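Local coordinates for protein dITP/XTP pyrophosphatase (Mycobacteroides abscessus, PDB 6WWD) that probably uses magnesium to hydrolyse non-canonical purine nucleoside triphosphates such as XTP, dITP and ITP to monophosphates and diphosphate, clearing them from the nucleotide pool, at residues 48-53 with 136-141; 74-77 with 81-84; 89-94 with 102-107; 157-162 with 169-174. All blocks are in the same frame, centred on the assembly; numbering follows the deposited sequence. Where two conformers were deposited one is given.

Contact 1 (48-53 with 136-141); sequences SFEDNA and VVEGRW
E50, in the first turn of helix 49-64, reaches across V136 and E138 of strand 134-145 and makes the two close contacts of this buried helix-on-sheet packing. The helix begins just before it. S48 is the N-cap, its short hydroxyl well suited to turning back so that OG accepts from D51 N at 2.8 Å, while its carbonyl takes N52 N and N52 ND2 on opposite faces. F49 turns its large apolar ring to the sheet, against V122 and A124 of strand 118-128. The aliphatic root of E50 crosses the valine at about a right angle, CB lying 3.8 Å from V136 CG2; a β-branched valine suits a buried strand position. Since CG stands anti to the carbonyl carbon (chi1 -69°) and the chain is extended beyond it, the carboxylate is carried over E138, with OE2 3.2 Å from E138 CD. The two carboxylate planes are 65° apart. A water bridges the segments, accepting from E50 N and donating to E138 OE2. On the strand, R140 NE forms a straight, salt-bridging bond of 2.7 Å to E138 OE1, meeting that oxygen from above the carboxylate plane. The strand edge continues into an antiparallel pairing with the second subunit, whose R140 makes a long, weak ion pair with E50. E50 OE2 and E138 OE2, only 3.5 Å apart and with the same two acids of the second subunit close by, would repel if all were charged; arginine and water probably offset this, and a carboxylate may well hold a proton.

Contact 2 (74-77 with 81-84); sequences GLAV and NWMP
V77 and P84 meet at the apolar centre of a β-hairpin in which strand 67-77 turns back antiparallel into strand 84-85. V77 CG2 lies 3.7 Å from P84 CD, the two side chains crossing obliquely, and L75 borders the same proline more loosely. With CG1 anti to the backbone N (chi1 -179°) and CG2 beside that N, the valine's CG2 branch is brought to the CD corner of the proline; both residues are compact and rigid enough for a buried site. The peptide before P84 is cis. Its nitrogen carries no hydrogen, and L75 O instead lies 3.3 Å from P84 CD. A76 and P84 form an antiparallel non-hydrogen-bonded pair. The small A76 leaves room for an indole, its CB touching W82 CD1 at the ring edge, close to the ring plane, at 3.7 Å; W82 itself is largely exposed. Beyond this core, M83 turns away from the strand to pack on W91, while its backbone stays in the hairpin. V77 N donates to M83 O at 2.9 Å, and W82 N returns a bond to V77 O at 2.8 Å. The two bonds hold V77 by both its N-H and its C=O. N81 and W82 have positive phi angles (51° and 73°), a left-handed conformation that asparagine tolerates well and that W82 shares. At the polar edge N81 faces a subunit interface: its ND2 is hydrogen-bonded to the backbone O of N81 of the third subunit.

Contact 3 (89-94 with 102-107); sequences ARWSGR and TALLLA
The indole of W91 and the isobutyl group of L104 cross at about a right angle where the loop after strand 84-85 lies on helix 98-108. W91 extends its ring with CG anti to the backbone N (chi1 -171°), which sends the pyrrole end toward the helix. L104 does likewise from its own side: its chi1 of 172° carries CG and the CD2 methyl out from the helix, and CD2 comes 3.6 Å from W91 CD1 and 3.4 Å from W91 O. Leucine suits this place because one branched methyl can fill the angle between the ring of W91 and the W91 carbonyl. That methyl also rests 3.7 Å from S92 CA. At the edge of the indole, near its plane, lies the backbone N of L105. The loop holds its shape through a type I turn from R90 to G93, closed by G93 N to R90 O at 2.8 Å. G93 has a phi of 105°, where a CB would be jammed against the preceding carbonyl, so glycine fits. The polar ends are served along the helix: W91 NE1 bonds to Q108 OE1, and S92 OG to N101 OD1. The third subunit closes in, its W91 meeting this W91 ring and its Q108 NE2 bonding to W91 O. Y157 packs against the same tryptophan, while L105 rests on L75 and V77 of strand 67-77 and W91 on P84 of strand 84-85.

Contact 4 (157-162 with 169-174); sequences YDPIFV and TAAELT
Two backbone bonds, A171 N to D158 O at 3.1 Å and A170 N to F161 O at 2.7 Å, join the 3-10 turn leading into strand 161-163 to a helical turn with a capping-box-like pair of bonds between T169 and E172. Residues 170-172 have helical backbone angles, and the small alanines let this turn come close. A170 CB points toward the strand side and lies near the edge of the F161 ring, 4.3 Å from F161 CD2, as well as beside D158. A171 CB packs on P159, 4.0 Å from P159 CG, the proline being a rigid partner that suits the 3-10 turn. T169 has OG1 wedged between the backbone N and the carbonyl carbon (chi1 71°), where it accepts a weak bond from E172 N and bonds to A150 O outside the turn. This leaves T169 CG2 facing 157-162, 3.3 Å from P159 O and 4.1 Å from V162 CG2. The F161 ring also meets F121 and W141, which ties the turn to the central sheet. D158, a predicted substrate-binding residue, accepts one of the two bonds between the segments through its O; Y157, also predicted to bind substrate, precedes it. In the other arm of the capping-box-like pair, T169 N donates to the anti lone pair of E172 OE1, at 2.9 Å.

How the contacts relate
From the N terminus, the chain opens contact 1 at helix 49-64, runs into strand 67-77, and doubles back at once through contact 2, which closes a short hairpin by residue 84. Contact 3 follows in series, closing a second short loop between residues 89-94 and helix 98-108. Both are nested inside the long loop that contact 1 closes when strand 134-145 packs against the start of helix 49-64. Contact 4 lies after that closure, and none of the four cross. F49 touches the strand of contact 2, L75 joins contacts 2, 3 and 4 by packing on L105, Y157 and F161, and W141 passes from contact 1 to F161.

Contact 1 (48-53 with 136-141)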
loop_
_atom_site.group_PDB
_atom_site.type_symbol
_atom_site.label_atom_id
_atom_site.label_comp_id
_atom_site.label_asym_id
_atom_site.label_seq_id
_atom_site.Cartn_x
_atom_site.Cartn_y
_atom_site.Cartn_z
ATOM N N SER D 48 -1.718 0.149 9.768
ATOM C CA SER D 48 -0.363 -0.262 10.146
ATOM C C SER D 48 -0.259 -0.477 11.650
ATOM O O SER D 48 -0.114 0.476 12.415
ATOM C CB SER D 48 0.677 0.752 9.692
ATOM O OG SER D 48 1.957 0.320 10.157
ATOM N N PHE D 49 -0.285 -1.738 12.070
ATOM C CA PHE D 49 0.009 -2.066 13.465
ATOM C C PHE D 49 1.434 -1.681 13.836
ATOM O O PHE D 49 1.698 -1.242 14.965
ATOM C CB PHE D 49 -0.223 -3.557 13.713
ATOM C CG PHE D 49 -1.598 -3.996 13.360
ATOM C CD1 PHE D 49 -2.657 -3.783 14.247
ATOM C CD2 PHE D 49 -1.858 -4.584 12.129
ATOM C CE1 PHE D 49 -3.952 -4.163 13.900
ATOM C CE2 PHE D 49 -3.141 -4.977 11.790
ATOM C CZ PHE D 49 -4.191 -4.775 12.688
ATOM N N GLU D 50 2.367 -1.844 12.897
ATOM C CA GLU D 50 3.755 -1.477 13.154
ATOM C C GLU D 50 3.901 0.013 13.421
ATOM O O GLU D 50 4.496 0.407 14.428
ATOM C CB GLU D 50 4.632 -1.897 11.976
ATOM C CG GLU D 50 4.778 -3.381 11.830
ATOM C CD GLU D 50 5.777 -3.762 10.752
ATOM O OE1 GLU D 50 6.349 -2.865 10.124
ATOM O OE2 GLU D 50 5.978 -4.972 10.529
ATOM N N ASP D 51 3.379 0.863 12.523
ATOM C CA ASP D 51 3.521 2.309 12.719
ATOM C C ASP D 51 2.897 2.724 14.037
ATOM O O ASP D 51 3.438 3.572 14.754
ATOM C CB ASP D 51 2.851 3.106 11.588
ATOM C CG ASP D 51 3.570 2.992 10.269
ATOM O OD1 ASP D 51 4.753 2.554 10.222
ATOM O OD2 ASP D 51 2.922 3.338 9.258
ATOM N N ASN D 52 1.741 2.146 14.364
ATOM C CA ASN D 52 1.042 2.570 15.561
ATOM C C ASN D 52 1.730 2.070 16.819
ATOM O O ASN D 52 1.744 2.780 17.823
ATOM C CB ASN D 52 -0.417 2.129 15.492
ATOM C CG ASN D 52 -1.276 3.132 14.735
ATOM O OD1 ASN D 52 -1.690 4.138 15.298
ATOM N ND2 ASN D 52 -1.518 2.879 13.440
ATOM N N ALA D 53 2.336 0.885 16.782
ATOM C CA ALA D 53 3.117 0.463 17.938
ATOM C C ALA D 53 4.289 1.408 18.151
ATOM O O ALA D 53 4.575 1.799 19.284
ATOM C CB ALA D 53 3.604 -0.981 17.776
ATOM N N VAL D 136 10.754 -2.355 15.307
ATOM C CA VAL D 136 9.392 -2.855 15.361
ATOM C C VAL D 136 9.358 -4.243 14.747
ATOM O O VAL D 136 10.104 -4.546 13.806
ATOM C CB VAL D 136 8.402 -1.889 14.676
ATOM C CG1 VAL D 136 8.717 -1.703 13.206
ATOM C CG2 VAL D 136 6.974 -2.379 14.892
ATOM N N VAL D 137 8.561 -5.119 15.352
ATOM C CA VAL D 137 8.373 -6.483 14.879
ATOM C C VAL D 137 6.875 -6.729 14.754
ATOM O O VAL D 137 6.078 -6.179 15.517
ATOM C CB VAL D 137 9.034 -7.514 15.832
ATOM C CG1 VAL D 137 8.828 -8.951 15.346
ATOM C CG2 VAL D 137 10.509 -7.223 15.998
ATOM N N GLU D 138 6.486 -7.557 13.785
ATOM C CA GLU D 138 5.096 -7.987 13.723
ATOM C C GLU D 138 5.039 -9.467 13.377
ATOM O O GLU D 138 5.975 -10.027 12.790
ATOM C CB GLU D 138 4.267 -7.169 12.720
ATOM C CG GLU D 138 4.349 -7.671 11.296
ATOM C CD GLU D 138 3.408 -6.925 10.361
ATOM O OE1 GLU D 138 3.452 -7.203 9.133
ATOM O OE2 GLU D 138 2.638 -6.058 10.855
ATOM N N GLY D 139 3.956 -10.098 13.809
ATOM C CA GLY D 139 3.616 -11.448 13.394
ATOM C C GLY D 139 2.243 -11.450 12.753
ATOM O O GLY D 139 1.345 -10.730 13.198
ATOM N N ARG D 140 2.083 -12.270 11.713
ATOM C CA ARG D 140 0.817 -12.424 10.992
ATOM C C ARG D 140 0.446 -13.894 10.928
ATOM O O ARG D 140 1.240 -14.709 10.447
ATOM C CB ARG D 140 0.899 -11.887 9.557
ATOM C CG ARG D 140 1.128 -10.421 9.511
ATOM C CD ARG D 140 0.922 -9.804 8.118
ATOM N NE ARG D 140 1.129 -8.376 8.284
ATOM C CZ ARG D 140 0.215 -7.443 8.071
ATOM N NH1 ARG D 140 -0.995 -7.763 7.601
ATOM N NH2 ARG D 140 0.543 -6.177 8.296
ATOM N N TRP D 141 -0.751 -14.222 11.393
ATOM C CA TRP D 141 -1.308 -15.574 11.315
ATOM C C TRP D 141 -2.298 -15.591 10.159
ATOM O O TRP D 141 -3.377 -15.009 10.263
ATOM C CB TRP D 141 -1.989 -15.926 12.635
ATOM C CG TRP D 141 -2.480 -17.358 12.821
ATOM C CD1 TRP D 141 -2.081 -18.464 12.149
ATOM C CD2 TRP D 141 -3.454 -17.802 13.784
ATOM N NE1 TRP D 141 -2.759 -19.576 12.616
ATOM C CE2 TRP D 141 -3.601 -19.190 13.626
ATOM C CE3 TRP D 141 -4.235 -17.147 14.745
ATOM C CZ2 TRP D 141 -4.484 -19.946 14.407
ATOM C CZ3 TRP D 141 -5.116 -17.905 15.529
ATOM C CH2 TRP D 141 -5.229 -19.281 15.350
HETATM O O HOH W 1 1.573 -3.370 10.513
#

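Contact 2 (74-77 with 81-84)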
loop_
_atom_site.group_PDB
_atom_site.type_symbol
_atom_site.label_atom_id
_atom_site.label_comp_id
_atom_site.label_asym_id
_atom_site.label_seq_id
_atom_site.Cartn_x
_atom_site.Cartn_y
_atom_site.Cartn_z
ATOM N N GLY D 74 -4.597 -6.731 15.984
ATOM C CA GLY D 74 -5.923 -6.650 15.399
ATOM C C GLY D 74 -6.048 -7.557 14.187
ATOM O O GLY D 74 -5.291 -8.518 14.036
ATOM N N LEU D 75 -7.045 -7.249 13.349
ATOM C CA LEU D 75 -7.398 -8.071 12.202
ATOM C C LEU D 75 -7.196 -7.287 10.912
ATOM O O LEU D 75 -7.614 -6.129 10.813
ATOM C CB LEU D 75 -8.845 -8.554 12.330
ATOM C CG LEU D 75 -9.440 -9.450 11.244
ATOM C CD1 LEU D 75 -8.760 -10.819 11.252
ATOM C CD2 LEU D 75 -10.932 -9.596 11.536
ATOM N N ALA D 76 -6.580 -7.922 9.922
ATOM C CA ALA D 76 -6.346 -7.322 8.611
ATOM C C ALA D 76 -7.060 -8.164 7.568
ATOM O O ALA D 76 -6.752 -9.348 7.414
ATOM C CB ALA D 76 -4.844 -7.238 8.286
ATOM N N VAL D 77 -7.994 -7.556 6.841
ATOM C CA VAL D 77 -8.814 -8.253 5.852
ATOM C C VAL D 77 -8.462 -7.705 4.470
ATOM O O VAL D 77 -8.589 -6.496 4.223
ATOM C CB VAL D 77 -10.319 -8.089 6.142
ATOM C CG1 VAL D 77 -11.152 -8.834 5.114
ATOM C CG2 VAL D 77 -10.661 -8.529 7.571
ATOM N N ASN D 81 -8.898 -3.634 2.295
ATOM C CA ASN D 81 -7.587 -2.984 2.180
ATOM C C ASN D 81 -6.827 -3.044 3.503
ATOM O O ASN D 81 -6.159 -2.087 3.907
ATOM C CB ASN D 81 -7.704 -1.542 1.696
ATOM C CG ASN D 81 -6.483 -1.102 0.910
ATOM O OD1 ASN D 81 -5.894 -1.890 0.179
ATOM N ND2 ASN D 81 -6.096 0.156 1.065
ATOM N N TRP D 82 -6.933 -4.192 4.167
ATOM C CA TRP D 82 -6.228 -4.556 5.391
ATOM C C TRP D 82 -6.747 -3.832 6.625
ATOM O O TRP D 82 -6.144 -3.945 7.694
ATOM C CB TRP D 82 -4.709 -4.405 5.206
ATOM C CG TRP D 82 -4.275 -5.542 4.305
ATOM C CD1 TRP D 82 -4.095 -6.846 4.674
ATOM C CD2 TRP D 82 -4.084 -5.502 2.888
ATOM N NE1 TRP D 82 -3.762 -7.612 3.588
ATOM C CE2 TRP D 82 -3.744 -6.813 2.476
ATOM C CE3 TRP D 82 -4.118 -4.480 1.934
ATOM C CZ2 TRP D 82 -3.463 -7.133 1.152
ATOM C CZ3 TRP D 82 -3.858 -4.803 0.609
ATOM C CH2 TRP D 82 -3.527 -6.117 0.232
ATOM N N MET D 83 -7.892 -3.154 6.526
ATOM C CA MET D 83 -8.696 -2.855 7.704
ATOM C C MET D 83 -9.412 -4.148 8.133
ATOM O O MET D 83 -9.409 -5.130 7.402
ATOM C CB MET D 83 -9.680 -1.719 7.398
ATOM C CG MET D 83 -9.016 -0.411 6.906
ATOM S SD MET D 83 -7.792 0.229 8.084
ATOM C CE MET D 83 -8.897 0.927 9.323
ATOM N N PRO D 84 -10.026 -4.196 9.325
ATOM C CA PRO D 84 -10.215 -3.194 10.380
ATOM C C PRO D 84 -8.927 -2.567 10.905
ATOM O O PRO D 84 -9.008 -1.458 11.397
ATOM C CB PRO D 84 -10.915 -3.986 11.487
ATOM C CG PRO D 84 -11.651 -5.056 10.768
ATOM C CD PRO D 84 -10.691 -5.467 9.676
#

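Contact 3 (89-94 with 102-107)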
loop_
_atom_site.group_PDB
_atom_site.type_symbol
_atom_site.label_atom_id
_atom_site.label_comp_id
_atom_site.label_asym_id
_atom_site.label_seq_id
_atom_site.Cartn_x
_atom_site.Cartn_y
_atom_site.Cartn_z
ATOM N N ALA D 89 -10.773 -3.237 17.340
ATOM C CA ALA D 89 -11.532 -3.321 18.585
ATOM C C ALA D 89 -12.731 -2.384 18.612
ATOM O O ALA D 89 -13.576 -2.517 19.501
ATOM C CB ALA D 89 -10.615 -3.022 19.780
ATOM N N ARG D 90 -12.831 -1.448 17.678
ATOM C CA ARG D 90 -13.965 -0.539 17.631
ATOM C C ARG D 90 -14.523 -0.450 16.214
ATOM O O ARG D 90 -14.972 0.607 15.762
ATOM C CB ARG D 90 -13.579 0.834 18.185
ATOM C CG ARG D 90 -12.453 1.560 17.455
ATOM C CD ARG D 90 -12.038 2.815 18.223
ATOM N NE ARG D 90 -11.348 3.809 17.398
ATOM C CZ ARG D 90 -10.059 3.754 17.043
ATOM N NH1 ARG D 90 -9.289 2.727 17.415
ATOM N NH2 ARG D 90 -9.532 4.727 16.299
ATOM N N TRP D 91 -14.513 -1.578 15.500
ATOM C CA TRP D 91 -14.842 -1.568 14.076
ATOM C C TRP D 91 -16.282 -1.113 13.817
ATOM O O TRP D 91 -16.546 -0.392 12.843
ATOM C CB TRP D 91 -14.590 -2.955 13.469
ATOM C CG TRP D 91 -14.718 -2.941 11.961
ATOM C CD1 TRP D 91 -15.555 -3.701 11.201
ATOM C CD2 TRP D 91 -14.020 -2.077 11.052
ATOM N NE1 TRP D 91 -15.407 -3.383 9.872
ATOM C CE2 TRP D 91 -14.471 -2.387 9.753
ATOM C CE3 TRP D 91 -13.045 -1.088 11.210
ATOM C CZ2 TRP D 91 -13.990 -1.730 8.611
ATOM C CZ3 TRP D 91 -12.565 -0.440 10.077
ATOM C CH2 TRP D 91 -13.041 -0.769 8.794
ATOM N N SER D 92 -17.223 -1.509 14.690
ATOM C CA SER D 92 -18.615 -1.083 14.600
ATOM C C SER D 92 -18.824 0.337 15.099
ATOM O O SER D 92 -19.952 0.822 15.094
ATOM C CB SER D 92 -19.512 -2.043 15.380
ATOM O OG SER D 92 -19.164 -2.024 16.751
ATOM N N GLY D 93 -17.769 1.003 15.532
ATOM C CA GLY D 93 -17.810 2.361 16.021
ATOM C C GLY D 93 -17.696 2.518 17.510
ATOM O O GLY D 93 -17.434 3.636 17.973
ATOM N N ARG D 94 -17.827 1.435 18.274
ATOM C CA ARG D 94 -17.862 1.481 19.731
ATOM C C ARG D 94 -16.943 0.408 20.289
ATOM O O ARG D 94 -17.122 -0.779 19.998
ATOM C CB ARG D 94 -19.287 1.302 20.272
ATOM N N THR D 102 -18.000 -8.112 14.907
ATOM C CA THR D 102 -18.016 -9.331 14.105
ATOM C C THR D 102 -19.202 -9.355 13.143
ATOM O O THR D 102 -19.050 -9.724 11.973
ATOM C CB THR D 102 -18.033 -10.546 15.043
ATOM O OG1 THR D 102 -16.728 -10.711 15.613
ATOM C CG2 THR D 102 -18.461 -11.828 14.323
ATOM N N ALA D 103 -20.390 -8.963 13.615
ATOM C CA ALA D 103 -21.551 -8.919 12.728
ATOM C C ALA D 103 -21.354 -7.903 11.601
ATOM O O ALA D 103 -21.733 -8.158 10.456
ATOM C CB ALA D 103 -22.815 -8.603 13.531
ATOM N N LEU D 104 -20.769 -6.741 11.903
ATOM C CA LEU D 104 -20.509 -5.770 10.846
ATOM C C LEU D 104 -19.551 -6.341 9.803
ATOM O O LEU D 104 -19.771 -6.206 8.594
ATOM C CB LEU D 104 -19.954 -4.467 11.437
ATOM C CG LEU D 104 -19.456 -3.414 10.423
ATOM C CD1 LEU D 104 -20.583 -2.961 9.450
ATOM C CD2 LEU D 104 -18.791 -2.224 11.135
ATOM N N LEU D 105 -18.461 -6.955 10.252
ATOM C CA LEU D 105 -17.485 -7.498 9.310
ATOM C C LEU D 105 -18.128 -8.522 8.377
ATOM O O LEU D 105 -17.941 -8.468 7.152
ATOM C CB LEU D 105 -16.315 -8.116 10.072
ATOM C CG LEU D 105 -15.198 -8.656 9.184
ATOM C CD1 LEU D 105 -14.706 -7.562 8.288
ATOM C CD2 LEU D 105 -14.063 -9.140 10.039
ATOM N N LEU D 106 -18.881 -9.475 8.946
ATOM C CA LEU D 106 -19.582 -10.461 8.124
ATOM C C LEU D 106 -20.511 -9.798 7.126
ATOM O O LEU D 106 -20.559 -10.192 5.955
ATOM C CB LEU D 106 -20.398 -11.424 8.987
ATOM C CG LEU D 106 -19.678 -12.475 9.818
ATOM C CD1 LEU D 106 -20.713 -13.382 10.482
ATOM C CD2 LEU D 106 -18.745 -13.266 8.913
ATOM N N ALA D 107 -21.302 -8.823 7.590
ATOM C CA ALA D 107 -22.254 -8.162 6.705
ATOM C C ALA D 107 -21.532 -7.405 5.603
ATOM O O ALA D 107 -21.982 -7.397 4.451
ATOM C CB ALA D 107 -23.163 -7.219 7.493
#

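Contact 4 (157-162 with 169-174)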
loop_
_atom_site.group_PDB
_atom_site.type_symbol
_atom_site.label_atom_id
_atom_site.label_comp_id
_atom_site.label_asym_id
_atom_site.label_seq_id
_atom_site.Cartn_x
_atom_site.Cartn_y
_atom_site.Cartn_z
ATOM N N TYR D 157 -12.767 -11.618 17.156
ATOM C CA TYR D 157 -13.062 -12.162 15.835
ATOM C C TYR D 157 -12.789 -13.655 15.712
ATOM O O TYR D 157 -12.975 -14.210 14.620
ATOM C CB TYR D 157 -12.262 -11.412 14.764
ATOM C CG TYR D 157 -12.618 -9.941 14.694
ATOM C CD1 TYR D 157 -13.761 -9.515 14.021
ATOM C CD2 TYR D 157 -11.799 -8.979 15.281
ATOM C CE1 TYR D 157 -14.093 -8.162 13.942
ATOM C CE2 TYR D 157 -12.115 -7.621 15.206
ATOM C CZ TYR D 157 -13.267 -7.224 14.537
ATOM O OH TYR D 157 -13.584 -5.887 14.468
ATOM N N ASP D 158 -12.372 -14.318 16.787
ATOM C CA ASP D 158 -12.097 -15.753 16.718
ATOM C C ASP D 158 -13.223 -16.573 16.089
ATOM O O ASP D 158 -12.909 -17.485 15.303
ATOM C CB ASP D 158 -11.787 -16.292 18.124
ATOM C CG ASP D 158 -10.433 -15.839 18.632
ATOM O OD1 ASP D 158 -9.688 -15.220 17.849
ATOM O OD2 ASP D 158 -10.125 -16.074 19.820
ATOM N N PRO D 159 -14.512 -16.336 16.384
ATOM C CA PRO D 159 -15.568 -17.164 15.770
ATOM C C PRO D 159 -15.689 -17.011 14.257
ATOM O O PRO D 159 -16.333 -17.852 13.640
ATOM C CB PRO D 159 -16.850 -16.684 16.477
ATOM C CG PRO D 159 -16.383 -16.098 17.738
ATOM C CD PRO D 159 -15.065 -15.478 17.447
ATOM N N ILE D 160 -15.091 -15.990 13.630
ATOM C CA ILE D 160 -15.202 -15.835 12.182
ATOM C C ILE D 160 -13.846 -15.850 11.494
ATOM O O ILE D 160 -13.767 -15.568 10.301
ATOM C CB ILE D 160 -15.967 -14.555 11.790
ATOM C CG1 ILE D 160 -15.241 -13.315 12.349
ATOM C CG2 ILE D 160 -17.445 -14.637 12.172
ATOM C CD1 ILE D 160 -15.789 -12.030 11.786
ATOM N N PHE D 161 -12.773 -16.156 12.218
ATOM C CA PHE D 161 -11.446 -16.230 11.617
ATOM C C PHE D 161 -11.104 -17.689 11.361
ATOM O O PHE D 161 -11.017 -18.478 12.305
ATOM C CB PHE D 161 -10.388 -15.581 12.506
ATOM C CG PHE D 161 -9.003 -15.620 11.917
ATOM C CD1 PHE D 161 -8.664 -14.790 10.863
ATOM C CD2 PHE D 161 -8.047 -16.519 12.394
ATOM C CE1 PHE D 161 -7.377 -14.829 10.302
ATOM C CE2 PHE D 161 -6.756 -16.561 11.842
ATOM C CZ PHE D 161 -6.425 -15.713 10.792
ATOM N N VAL D 162 -10.903 -18.044 10.093
ATOM C CA VAL D 162 -10.541 -19.405 9.703
ATOM C C VAL D 162 -9.042 -19.427 9.431
ATOM O O VAL D 162 -8.598 -18.866 8.413
ATOM C CB VAL D 162 -11.328 -19.880 8.470
ATOM C CG1 VAL D 162 -10.906 -21.297 8.100
ATOM C CG2 VAL D 162 -12.845 -19.816 8.713
ATOM N N THR D 169 -12.827 -22.459 12.579
ATOM C CA THR D 169 -12.519 -21.117 13.044
ATOM C C THR D 169 -11.612 -21.168 14.265
ATOM O O THR D 169 -11.478 -22.201 14.925
ATOM C CB THR D 169 -13.782 -20.340 13.400
ATOM O OG1 THR D 169 -14.354 -20.880 14.597
ATOM C CG2 THR D 169 -14.781 -20.387 12.265
ATOM N N ALA D 170 -11.003 -20.020 14.577
ATOM C CA ALA D 170 -10.129 -19.959 15.741
ATOM C C ALA D 170 -10.890 -20.348 17.001
ATOM O O ALA D 170 -10.345 -21.028 17.875
ATOM C CB ALA D 170 -9.510 -18.571 15.886
ATOM N N ALA D 171 -12.162 -19.945 17.097
ATOM C CA ALA D 171 -12.979 -20.321 18.245
ATOM C C ALA D 171 -13.338 -21.803 18.262
ATOM O O ALA D 171 -13.762 -22.303 19.307
ATOM C CB ALA D 171 -14.258 -19.483 18.281
ATOM N N GLU D 172 -13.187 -22.523 17.143
ATOM C CA GLU D 172 -13.453 -23.957 17.151
ATOM C C GLU D 172 -12.259 -24.794 17.571
ATOM O O GLU D 172 -12.424 -25.993 17.810
ATOM C CB GLU D 172 -13.909 -24.445 15.773
ATOM C CG GLU D 172 -15.354 -24.145 15.440
ATOM C CD GLU D 172 -15.727 -24.601 14.042
ATOM O OE1 GLU D 172 -15.046 -24.208 13.079
ATOM O OE2 GLU D 172 -16.706 -25.347 13.892
ATOM N N LEU D 173 -11.076 -24.204 17.699
ATOM C CA LEU D 173 -9.916 -25.008 18.042
ATOM C C LEU D 173 -9.995 -25.406 19.511
ATOM O O LEU D 173 -10.359 -24.600 20.369
ATOM C CB LEU D 173 -8.627 -24.235 17.738
ATOM C CG LEU D 173 -8.436 -23.839 16.264
ATOM C CD1 LEU D 173 -7.070 -23.217 16.000
ATOM C CD2 LEU D 173 -8.666 -25.031 15.338
ATOM N N THR D 174 -9.658 -26.669 19.792
ATOM C CA THR D 174 -9.665 -27.193 21.150
ATOM C C THR D 174 -8.434 -26.737 21.928
ATOM O O THR D 174 -7.384 -26.468 21.338
ATOM C CB THR D 174 -9.727 -28.714 21.127
ATOM O OG1 THR D 174 -8.515 -29.224 20.560
ATOM C CG2 THR D 174 -10.919 -29.179 20.300
#